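Local coordinates for protein aromatic amino acid aminotransferase I (Candida albicans WO-1, PDB 6HNU) that probably transfers the amino group of aromatic L-amino acids to 2-oxoglutarate, using pyridoxal 5'-phosphate as cofactor, at residues I243-Q253 and F275-I284; D296-P304 and Y352-R360. All coordinates share one frame; numbering follows the deposited sequence. Where two conformers were deposited one is given.

Contact 1 (I243-Q253 and F275-I284); sequences IIEDEPYYFLQ and FLKALVPSFI. With PLP (pyridoxal-5'-phosphate), chain I.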
loop_
_atom_site.group_PDB
_atom_site.type_symbol
_atom_site.label_atom_id
_atom_site.label_comp_id
_atom_site.label_asym_id
_atom_site.label_seq_id
_atom_site.Cartn_x
_atom_site.Cartn_y
_atom_site.Cartn_z
ATOM N N ILE B 243 -6.424 -22.382 3.173
ATOM C CA ILE B 243 -7.560 -21.603 3.716
ATOM C C ILE B 243 -7.024 -20.209 3.983
ATOM O O ILE B 243 -6.005 -20.090 4.700
ATOM C CB ILE B 243 -8.174 -22.245 4.977
ATOM C CG1 ILE B 243 -8.865 -23.574 4.683
ATOM C CG2 ILE B 243 -9.102 -21.267 5.684
ATOM C CD1 ILE B 243 -9.193 -24.372 5.926
ATOM N N ILE B 244 -7.702 -19.215 3.426
ATOM C CA ILE B 244 -7.348 -17.810 3.665
ATOM C C ILE B 244 -8.442 -17.296 4.582
ATOM O O ILE B 244 -9.585 -17.171 4.119
ATOM C CB ILE B 244 -7.246 -17.012 2.345
ATOM C CG1 ILE B 244 -6.410 -17.691 1.257
ATOM C CG2 ILE B 244 -6.814 -15.586 2.631
ATOM C CD1 ILE B 244 -4.955 -18.038 1.615
ATOM N N GLU B 245 -8.066 -16.986 5.812
ATOM C CA GLU B 245 -9.006 -16.528 6.849
ATOM C C GLU B 245 -8.750 -15.022 6.955
ATOM O O GLU B 245 -7.727 -14.566 7.495
ATOM C CB GLU B 245 -9.006 -17.349 8.159
ATOM C CG GLU B 245 -7.759 -17.283 9.039
ATOM C CD GLU B 245 -7.839 -18.033 10.364
ATOM O OE1 GLU B 245 -8.974 -18.397 10.786
ATOM O OE2 GLU B 245 -6.763 -18.145 11.070
ATOM N N ASP B 246 -9.692 -14.281 6.411
ATOM C CA ASP B 246 -9.684 -12.815 6.408
ATOM C C ASP B 246 -10.464 -12.389 7.639
ATOM O O ASP B 246 -11.697 -12.455 7.641
ATOM C CB ASP B 246 -10.214 -12.289 5.084
ATOM C CG ASP B 246 -10.307 -10.797 5.000
ATOM O OD1 ASP B 246 -9.778 -10.085 5.931
ATOM O OD2 ASP B 246 -10.913 -10.345 3.995
ATOM N N GLU B 247 -9.747 -11.976 8.671
ATOM C CA GLU B 247 -10.302 -11.993 10.038
ATOM C C GLU B 247 -10.161 -10.625 10.686
ATOM O O GLU B 247 -9.746 -10.534 11.842
ATOM C CB GLU B 247 -9.591 -13.130 10.764
ATOM C CG GLU B 247 -10.208 -14.469 10.455
ATOM C CD GLU B 247 -11.567 -14.586 11.141
ATOM O OE1 GLU B 247 -11.610 -15.180 12.239
ATOM O OE2 GLU B 247 -12.587 -14.110 10.565
ATOM N N PRO B 248 -10.651 -9.542 10.057
ATOM C CA PRO B 248 -10.595 -8.221 10.702
ATOM C C PRO B 248 -11.550 -8.109 11.909
ATOM O O PRO B 248 -11.344 -7.252 12.769
ATOM C CB PRO B 248 -10.978 -7.271 9.580
ATOM C CG PRO B 248 -11.931 -8.117 8.726
ATOM C CD PRO B 248 -11.409 -9.535 8.795
ATOM N N TYR B 249 -12.534 -8.994 12.015
ATOM C CA TYR B 249 -13.584 -8.889 13.055
ATOM C C TYR B 249 -13.334 -9.905 14.176
ATOM O O TYR B 249 -14.204 -10.060 15.029
ATOM C CB TYR B 249 -14.970 -9.116 12.442
ATOM C CG TYR B 249 -15.314 -8.281 11.235
ATOM C CD1 TYR B 249 -15.427 -6.908 11.311
ATOM C CD2 TYR B 249 -15.535 -8.874 10.012
ATOM C CE1 TYR B 249 -15.768 -6.142 10.209
ATOM C CE2 TYR B 249 -15.901 -8.136 8.908
ATOM C CZ TYR B 249 -16.009 -6.764 8.996
ATOM O OH TYR B 249 -16.366 -5.993 7.920
ATOM N N TYR B 250 -12.179 -10.593 14.193
ATOM C CA TYR B 250 -11.903 -11.649 15.186
ATOM C C TYR B 250 -12.119 -11.137 16.609
ATOM O O TYR B 250 -12.644 -11.871 17.416
ATOM C CB TYR B 250 -10.474 -12.184 15.069
ATOM C CG TYR B 250 -10.236 -13.393 15.940
ATOM C CD1 TYR B 250 -10.682 -14.649 15.556
ATOM C CD2 TYR B 250 -9.550 -13.283 17.137
ATOM C CE1 TYR B 250 -10.448 -15.769 16.323
ATOM C CE2 TYR B 250 -9.316 -14.391 17.928
ATOM C CZ TYR B 250 -9.776 -15.627 17.533
ATOM O OH TYR B 250 -9.558 -16.710 18.291
ATOM N N PHE B 251 -11.785 -9.895 16.915
ATOM C CA PHE B 251 -11.851 -9.386 18.302
ATOM C C PHE B 251 -13.180 -8.644 18.495
ATOM O O PHE B 251 -13.333 -7.949 19.508
ATOM C CB PHE B 251 -10.566 -8.617 18.637
ATOM C CG PHE B 251 -9.415 -9.545 18.916
ATOM C CD1 PHE B 251 -9.518 -10.512 19.909
ATOM C CD2 PHE B 251 -8.281 -9.533 18.126
ATOM C CE1 PHE B 251 -8.491 -11.409 20.133
ATOM C CE2 PHE B 251 -7.254 -10.451 18.344
ATOM C CZ PHE B 251 -7.360 -11.375 19.358
ATOM N N LEU B 252 -14.145 -8.810 17.564
ATOM C CA LEU B 252 -15.537 -8.365 17.802
ATOM C C LEU B 252 -16.361 -9.581 18.221
ATOM O O LEU B 252 -17.606 -9.492 18.178
ATOM C CB LEU B 252 -16.113 -7.698 16.547
ATOM C CG LEU B 252 -15.279 -6.545 15.987
ATOM C CD1 LEU B 252 -16.028 -5.814 14.898
ATOM C CD2 LEU B 252 -14.871 -5.568 17.076
ATOM N N GLN B 253 -15.717 -10.668 18.655
ATOM C CA GLN B 253 -16.441 -11.745 19.381
ATOM C C GLN B 253 -17.152 -11.155 20.611
ATOM O O GLN B 253 -16.659 -10.173 21.221
ATOM C CB GLN B 253 -15.530 -12.914 19.703
ATOM C CG GLN B 253 -15.188 -13.708 18.447
ATOM C CD GLN B 253 -14.177 -14.781 18.709
ATOM O OE1 GLN B 253 -14.465 -15.796 19.332
ATOM N NE2 GLN B 253 -12.935 -14.538 18.300
ATOM N N PHE B 275 -11.130 -14.642 29.069
ATOM C CA PHE B 275 -11.216 -14.001 27.732
ATOM C C PHE B 275 -10.595 -14.923 26.675
ATOM O O PHE B 275 -11.301 -15.257 25.706
ATOM C CB PHE B 275 -10.558 -12.631 27.726
ATOM C CG PHE B 275 -10.457 -11.996 26.368
ATOM C CD1 PHE B 275 -11.591 -11.572 25.702
ATOM C CD2 PHE B 275 -9.214 -11.840 25.748
ATOM C CE1 PHE B 275 -11.483 -10.925 24.472
ATOM C CE2 PHE B 275 -9.111 -11.199 24.522
ATOM C CZ PHE B 275 -10.257 -10.754 23.884
ATOM N N LEU B 276 -9.335 -15.324 26.868
ATOM C CA LEU B 276 -8.577 -16.127 25.881
ATOM C C LEU B 276 -9.267 -17.492 25.702
ATOM O O LEU B 276 -9.227 -18.029 24.569
ATOM C CB LEU B 276 -7.118 -16.285 26.325
ATOM C CG LEU B 276 -6.242 -15.031 26.278
ATOM C CD1 LEU B 276 -4.832 -15.375 26.739
ATOM C CD2 LEU B 276 -6.190 -14.369 24.901
ATOM N N LYS B 277 -9.858 -18.046 26.763
ATOM C CA LYS B 277 -10.542 -19.364 26.684
ATOM C C LYS B 277 -11.855 -19.241 25.904
ATOM O O LYS B 277 -12.298 -20.273 25.369
ATOM C CB LYS B 277 -10.846 -19.975 28.060
ATOM C CG LYS B 277 -9.802 -20.972 28.542
ATOM C CD LYS B 277 -9.947 -21.391 29.992
ATOM C CE LYS B 277 -8.673 -21.983 30.574
ATOM N NZ LYS B 277 -7.801 -20.933 31.158
ATOM N N ALA B 278 -12.476 -18.074 25.904
ATOM C CA ALA B 278 -13.805 -17.848 25.283
ATOM C C ALA B 278 -13.687 -17.722 23.759
ATOM O O ALA B 278 -14.721 -17.915 23.087
ATOM C CB ALA B 278 -14.456 -16.632 25.857
ATOM N N LEU B 279 -12.520 -17.336 23.232
ATOM C CA LEU B 279 -12.333 -16.998 21.803
ATOM C C LEU B 279 -12.462 -18.277 20.972
ATOM O O LEU B 279 -11.993 -19.324 21.398
ATOM C CB LEU B 279 -10.966 -16.322 21.645
ATOM C CG LEU B 279 -10.833 -14.973 22.352
ATOM C CD1 LEU B 279 -9.438 -14.421 22.198
ATOM C CD2 LEU B 279 -11.857 -13.972 21.849
ATOM N N VAL B 280 -13.182 -18.221 19.855
ATOM C CA VAL B 280 -13.331 -19.410 18.977
ATOM C C VAL B 280 -11.950 -19.746 18.424
ATOM O O VAL B 280 -11.210 -18.848 18.036
ATOM C CB VAL B 280 -14.327 -19.129 17.836
ATOM C CG1 VAL B 280 -13.846 -17.977 16.965
ATOM C CG2 VAL B 280 -14.556 -20.353 16.979
ATOM N N PRO B 281 -11.551 -21.036 18.329
ATOM C CA PRO B 281 -10.292 -21.380 17.662
ATOM C C PRO B 281 -10.232 -20.833 16.222
ATOM O O PRO B 281 -11.177 -21.030 15.464
ATOM C CB PRO B 281 -10.302 -22.913 17.639
ATOM C CG PRO B 281 -11.753 -23.245 17.851
ATOM C CD PRO B 281 -12.238 -22.220 18.847
ATOM N N SER B 282 -9.115 -20.201 15.879
ATOM C CA SER B 282 -8.787 -19.779 14.493
ATOM C C SER B 282 -8.450 -21.011 13.650
ATOM O O SER B 282 -8.106 -22.088 14.211
ATOM C CB SER B 282 -7.606 -18.839 14.474
ATOM O OG SER B 282 -6.465 -19.521 15.013
ATOM N N PHE B 283 -8.496 -20.858 12.323
ATOM C CA PHE B 283 -7.929 -21.886 11.424
ATOM C C PHE B 283 -6.418 -21.979 11.666
ATOM O O PHE B 283 -5.882 -23.150 11.653
ATOM C CB PHE B 283 -8.268 -21.650 9.967
ATOM C CG PHE B 283 -9.677 -22.003 9.619
ATOM C CD1 PHE B 283 -10.037 -23.330 9.430
ATOM C CD2 PHE B 283 -10.637 -21.004 9.498
ATOM C CE1 PHE B 283 -11.337 -23.658 9.096
ATOM C CE2 PHE B 283 -11.928 -21.326 9.145
ATOM C CZ PHE B 283 -12.279 -22.661 8.941
ATOM N N ILE B 284 -5.716 -20.864 11.940
ATOM C CA ILE B 284 -4.258 -21.011 12.255
ATOM C C ILE B 284 -4.085 -21.943 13.465
ATOM O O ILE B 284 -3.120 -22.736 13.424
ATOM C CB ILE B 284 -3.640 -19.624 12.543
ATOM C CG1 ILE B 284 -3.495 -18.766 11.284
ATOM C CG2 ILE B 284 -2.322 -19.732 13.307
ATOM C CD1 ILE B 284 -2.505 -19.307 10.298
HETATM N N1 PLP I . -11.854 -7.866 4.778
HETATM C C2 PLP I . -13.157 -7.896 5.072
HETATM C C2A PLP I . -13.896 -9.177 4.911
HETATM C C3 PLP I . -13.825 -6.757 5.515
HETATM O O3 PLP I . -15.173 -6.841 5.732
HETATM C C4 PLP I . -13.107 -5.550 5.636
HETATM C C4A PLP I . -13.795 -4.336 6.069
HETATM C C5 PLP I . -11.733 -5.546 5.360
HETATM C C6 PLP I . -11.165 -6.712 4.913
HETATM C C5A PLP I . -10.919 -4.276 5.397
HETATM O O4P PLP I . -9.668 -4.482 6.109
HETATM P P PLP I . -8.547 -3.420 6.217
HETATM O O1P PLP I . -7.597 -4.108 7.171
HETATM O O2P PLP I . -9.206 -2.131 6.783
HETATM O O3P PLP I . -7.976 -3.202 4.818
HETATM O O HOH W 1 -7.333 -19.399 18.124
#
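Gln253 reaches the backbone of Val280 through an extended side chain. Its CB is turned toward 275-284, and CG, anti to the carbonyl carbon (chi1 -72°), carries the amide between Leu279 and Val280. There CD packs on Val280 CG1. OE1 accepts a nearly straight bond from Val280 N at 2.8 Å, in the carbonyl plane and on a lone pair. NE2 passes CD2 of Leu279 and donates to Tyr250 O, so both ends of the amide are bonded and its flip is fixed. The same NE2 sits over the centre of the Tyr250 ring, 3.3 Å above the ring plane. Tyr250 OH donates to Val280 O at 2.7 Å.

At the other end, Glu245 grips the start of helix 283-286. OE1 takes Phe283 N at 2.9 Å and OE2 takes Ile284 N at 3.0 Å, each from above the carboxylate plane, and Arg294 pairs with OE2 as well. The two N-H groups and the arginine would all favour the carboxylate's negative charge. The Phe283 ring offers its edge to Glu245 OE1 and one face to Ile243 CG2, a CH-pi contact 4.2 Å from the centroid.

The same strand and turn continue to the cofactor, where PLP O3 donates to Tyr249 OH and Asp246 OD2 lies 2.8 Å from PLP N1, the aspartate facing the pyridine nitrogen that is a hallmark of fold type I aminotransferases.

Contact 2 (D296-P304 and Y352-R360); sequences DSFSKVLAP and YLDWLIGLR. With PLP (pyridoxal-5'-phosphate), chain I.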
loop_
_atom_site.group_PDB
_atom_site.type_symbol
_atom_site.label_atom_id
_atom_site.label_comp_id
_atom_site.label_asym_id
_atom_site.label_seq_id
_atom_site.Cartn_x
_atom_site.Cartn_y
_atom_site.Cartn_z
ATOM N N ASP B 296 -4.651 -10.468 9.313
ATOM C CA ASP B 296 -4.987 -9.724 10.554
ATOM C C ASP B 296 -4.866 -8.226 10.361
ATOM O O ASP B 296 -3.955 -7.766 9.639
ATOM C CB ASP B 296 -4.036 -10.121 11.698
ATOM C CG ASP B 296 -4.461 -11.359 12.453
ATOM O OD1 ASP B 296 -5.622 -11.388 12.889
ATOM O OD2 ASP B 296 -3.592 -12.251 12.689
ATOM N N SER B 297 -5.750 -7.445 10.992
ATOM C CA SER B 297 -5.771 -5.988 10.797
ATOM C C SER B 297 -6.037 -5.274 12.124
ATOM O O SER B 297 -6.818 -5.787 12.931
ATOM C CB SER B 297 -6.845 -5.614 9.830
ATOM O OG SER B 297 -6.799 -4.231 9.569
ATOM N N PHE B 298 -5.506 -4.076 12.265
ATOM C CA PHE B 298 -5.863 -3.145 13.370
ATOM C C PHE B 298 -7.101 -2.307 13.043
ATOM O O PHE B 298 -7.560 -1.539 13.905
ATOM C CB PHE B 298 -4.698 -2.216 13.654
ATOM C CG PHE B 298 -3.579 -2.897 14.379
ATOM C CD1 PHE B 298 -3.813 -3.593 15.554
ATOM C CD2 PHE B 298 -2.286 -2.810 13.894
ATOM C CE1 PHE B 298 -2.758 -4.137 16.269
ATOM C CE2 PHE B 298 -1.240 -3.399 14.584
ATOM C CZ PHE B 298 -1.486 -4.106 15.737
ATOM N N SER B 299 -7.662 -2.434 11.840
ATOM C CA SER B 299 -8.703 -1.483 11.366
ATOM C C SER B 299 -9.904 -1.441 12.301
ATOM O O SER B 299 -10.358 -0.313 12.566
ATOM C CB SER B 299 -9.099 -1.748 9.923
ATOM O OG SER B 299 -8.014 -1.412 9.098
ATOM N N LYS B 300 -10.418 -2.579 12.762
ATOM C CA LYS B 300 -11.674 -2.622 13.544
ATOM C C LYS B 300 -11.366 -2.587 15.047
ATOM O O LYS B 300 -12.332 -2.592 15.847
ATOM C CB LYS B 300 -12.492 -3.879 13.274
ATOM C CG LYS B 300 -12.575 -4.342 11.836
ATOM C CD LYS B 300 -13.125 -3.343 10.903
ATOM C CE LYS B 300 -13.097 -3.916 9.499
ATOM N NZ LYS B 300 -13.717 -3.003 8.517
ATOM N N VAL B 301 -10.073 -2.569 15.409
ATOM C CA VAL B 301 -9.596 -2.663 16.819
ATOM C C VAL B 301 -9.046 -1.305 17.258
ATOM O O VAL B 301 -9.435 -0.812 18.344
ATOM C CB VAL B 301 -8.576 -3.795 17.005
ATOM C CG1 VAL B 301 -7.967 -3.735 18.390
ATOM C CG2 VAL B 301 -9.188 -5.164 16.736
ATOM N N LEU B 302 -8.179 -0.684 16.467
ATOM C CA LEU B 302 -7.612 0.635 16.795
ATOM C C LEU B 302 -8.261 1.677 15.882
ATOM O O LEU B 302 -9.110 2.457 16.388
ATOM C CB LEU B 302 -6.087 0.568 16.655
ATOM C CG LEU B 302 -5.358 -0.430 17.554
ATOM C CD1 LEU B 302 -3.858 -0.308 17.340
ATOM C CD2 LEU B 302 -5.688 -0.261 19.043
ATOM N N ALA B 303 -7.925 1.705 14.587
ATOM C CA ALA B 303 -8.549 2.652 13.629
ATOM C C ALA B 303 -8.224 2.213 12.202
ATOM O O ALA B 303 -7.113 1.778 11.935
ATOM C CB ALA B 303 -8.079 4.063 13.894
ATOM N N PRO B 304 -9.157 2.348 11.245
ATOM C CA PRO B 304 -8.865 2.014 9.849
ATOM C C PRO B 304 -7.664 2.764 9.248
ATOM O O PRO B 304 -6.949 2.197 8.405
ATOM C CB PRO B 304 -10.160 2.405 9.114
ATOM C CG PRO B 304 -11.245 2.374 10.169
ATOM C CD PRO B 304 -10.559 2.783 11.451
ATOM N N TYR B 352 -3.236 -4.394 26.065
ATOM C CA TYR B 352 -3.893 -4.660 24.756
ATOM C C TYR B 352 -5.036 -5.644 25.035
ATOM O O TYR B 352 -6.145 -5.475 24.516
ATOM C CB TYR B 352 -2.886 -5.182 23.727
ATOM C CG TYR B 352 -3.457 -5.314 22.337
ATOM C CD1 TYR B 352 -4.112 -4.247 21.743
ATOM C CD2 TYR B 352 -3.281 -6.475 21.593
ATOM C CE1 TYR B 352 -4.641 -4.354 20.468
ATOM C CE2 TYR B 352 -3.797 -6.590 20.311
ATOM C CZ TYR B 352 -4.441 -5.508 19.737
ATOM O OH TYR B 352 -5.005 -5.603 18.489
ATOM N N LEU B 353 -4.784 -6.673 25.844
ATOM C CA LEU B 353 -5.870 -7.598 26.240
ATOM C C LEU B 353 -6.982 -6.792 26.919
ATOM O O LEU B 353 -8.141 -7.082 26.632
ATOM C CB LEU B 353 -5.312 -8.699 27.133
ATOM C CG LEU B 353 -4.444 -9.730 26.440
ATOM C CD1 LEU B 353 -3.834 -10.672 27.476
ATOM C CD2 LEU B 353 -5.225 -10.513 25.383
ATOM N N ASP B 354 -6.660 -5.842 27.815
ATOM C CA ASP B 354 -7.713 -5.037 28.465
ATOM C C ASP B 354 -8.538 -4.332 27.378
ATOM O O ASP B 354 -9.791 -4.174 27.527
ATOM C CB ASP B 354 -7.142 -4.012 29.445
ATOM C CG ASP B 354 -6.432 -4.563 30.675
ATOM O OD1 ASP B 354 -6.827 -5.625 31.156
ATOM O OD2 ASP B 354 -5.546 -3.849 31.184
ATOM N N TRP B 355 -7.853 -3.815 26.362
ATOM C CA TRP B 355 -8.516 -3.081 25.272
ATOM C C TRP B 355 -9.477 -4.025 24.540
ATOM O O TRP B 355 -10.648 -3.629 24.287
ATOM C CB TRP B 355 -7.485 -2.457 24.336
ATOM C CG TRP B 355 -8.140 -1.768 23.188
ATOM C CD1 TRP B 355 -8.399 -2.280 21.949
ATOM C CD2 TRP B 355 -8.678 -0.453 23.213
ATOM N NE1 TRP B 355 -8.995 -1.332 21.172
ATOM C CE2 TRP B 355 -9.202 -0.206 21.919
ATOM C CE3 TRP B 355 -8.701 0.574 24.164
ATOM C CZ2 TRP B 355 -9.750 1.023 21.563
ATOM C CZ3 TRP B 355 -9.252 1.787 23.807
ATOM C CH2 TRP B 355 -9.780 2.012 22.532
ATOM N N LEU B 356 -9.015 -5.221 24.204
ATOM C CA LEU B 356 -9.831 -6.238 23.474
ATOM C C LEU B 356 -11.006 -6.708 24.343
ATOM O O LEU B 356 -12.098 -6.953 23.783
ATOM C CB LEU B 356 -8.921 -7.391 23.058
ATOM C CG LEU B 356 -7.736 -6.987 22.193
ATOM C CD1 LEU B 356 -6.920 -8.219 21.880
ATOM C CD2 LEU B 356 -8.175 -6.283 20.905
ATOM N N ILE B 357 -10.855 -6.730 25.679
ATOM C CA ILE B 357 -11.956 -7.132 26.596
ATOM C C ILE B 357 -12.996 -6.001 26.668
ATOM O O ILE B 357 -14.204 -6.291 26.668
ATOM C CB ILE B 357 -11.335 -7.527 27.960
ATOM C CG1 ILE B 357 -10.661 -8.894 27.840
ATOM C CG2 ILE B 357 -12.368 -7.493 29.079
ATOM C CD1 ILE B 357 -9.628 -9.141 28.894
ATOM N N GLY B 358 -12.549 -4.751 26.660
ATOM C CA GLY B 358 -13.400 -3.554 26.580
ATOM C C GLY B 358 -14.143 -3.531 25.245
ATOM O O GLY B 358 -15.372 -3.262 25.226
ATOM N N LEU B 359 -13.451 -3.865 24.158
ATOM C CA LEU B 359 -14.071 -3.935 22.810
ATOM C C LEU B 359 -15.181 -5.000 22.815
ATOM O O LEU B 359 -16.287 -4.681 22.348
ATOM C CB LEU B 359 -12.955 -4.189 21.792
ATOM C CG LEU B 359 -13.326 -4.079 20.317
ATOM C CD1 LEU B 359 -13.807 -2.679 19.966
ATOM C CD2 LEU B 359 -12.120 -4.438 19.443
ATOM N N ARG B 360 -14.910 -6.203 23.312
ATOM C CA ARG B 360 -15.900 -7.290 23.523
ATOM C C ARG B 360 -17.131 -6.773 24.288
ATOM O O ARG B 360 -18.244 -6.979 23.795
ATOM C CB ARG B 360 -15.236 -8.463 24.232
ATOM C CG ARG B 360 -16.186 -9.610 24.557
ATOM C CD ARG B 360 -15.448 -10.690 25.307
ATOM N NE ARG B 360 -16.203 -11.915 25.528
ATOM C CZ ARG B 360 -16.218 -12.950 24.697
ATOM N NH1 ARG B 360 -15.539 -12.908 23.562
ATOM N NH2 ARG B 360 -16.938 -14.007 24.998
HETATM N N1 PLP I . -11.854 -7.866 4.778
HETATM C C2 PLP I . -13.157 -7.896 5.072
HETATM C C2A PLP I . -13.896 -9.177 4.911
HETATM C C3 PLP I . -13.825 -6.757 5.515
HETATM O O3 PLP I . -15.173 -6.841 5.732
HETATM C C4 PLP I . -13.107 -5.550 5.636
HETATM C C4A PLP I . -13.795 -4.336 6.069
HETATM C C5 PLP I . -11.733 -5.546 5.360
HETATM C C6 PLP I . -11.165 -6.712 4.913
HETATM C C5A PLP I . -10.919 -4.276 5.397
HETATM O O4P PLP I . -9.668 -4.482 6.109
HETATM P P PLP I . -8.547 -3.420 6.217
HETATM O O1P PLP I . -7.597 -4.108 7.171
HETATM O O2P PLP I . -9.206 -2.131 6.783
HETATM O O3P PLP I . -7.976 -3.202 4.818
#
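Val301 presents its two methyls to different side chains of helix 334-377. CG1, anti to the backbone N (chi1 172°), is directed at Tyr352 and Leu356, 3.5 Å from Tyr352 OH and 3.6 Å from Leu356 CD2. CG2 meets CD2 of Leu359, the two side chains crossing at about a right angle. Tyr352 lies obliquely to Phe298: its OH comes up to the Phe298 ring edge in plane, 3.5 Å from CE1, and its own ring has Leu356 CD1 over one face. Leu302 CD2 lies off the edge of the Tyr352 ring and closer to Trp355 NE1.

One polar bond crosses this apolar surface. Trp355 NE1 donates to Val301 O at 2.9 Å, with the oxygen close to the indole plane but the donor well above the carbonyl plane.

On the cofactor side of the loop, Ser297 OG accepts from Ser299 N in an ST turn and donates to PLP O1P, while Ser299 OG donates to O2P. Lys300 NZ is hydrogen-bonded to Tyr105 OH of the second subunit. The loop after strand 292-297 thus lies between the cofactor phosphate and helix 334-377, with Phe298 resting on helix 112-126 and Leu356 on Phe275 of helix 272-278.

From the N terminus, strand 242-246 and the turn after it come first; contact 1 then closes a loop of 21 residues when the chain returns through 275-284. Helix 283-286 leads into strand 292-297, the parallel neighbour of 242-246 in the large mixed sheet, and contact 2 closes a longer, largely helical loop of 47 residues between 296-304 and 352-360. The loops run in series, neither nested nor crossed. Their centres are 12 Å apart, and they touch where Tyr249 packs on Lys300 and Phe275 on Ile357. Together they tie the cofactor-bearing ends of two adjacent strands, both at PLP, to helices 272-278 and 334-377.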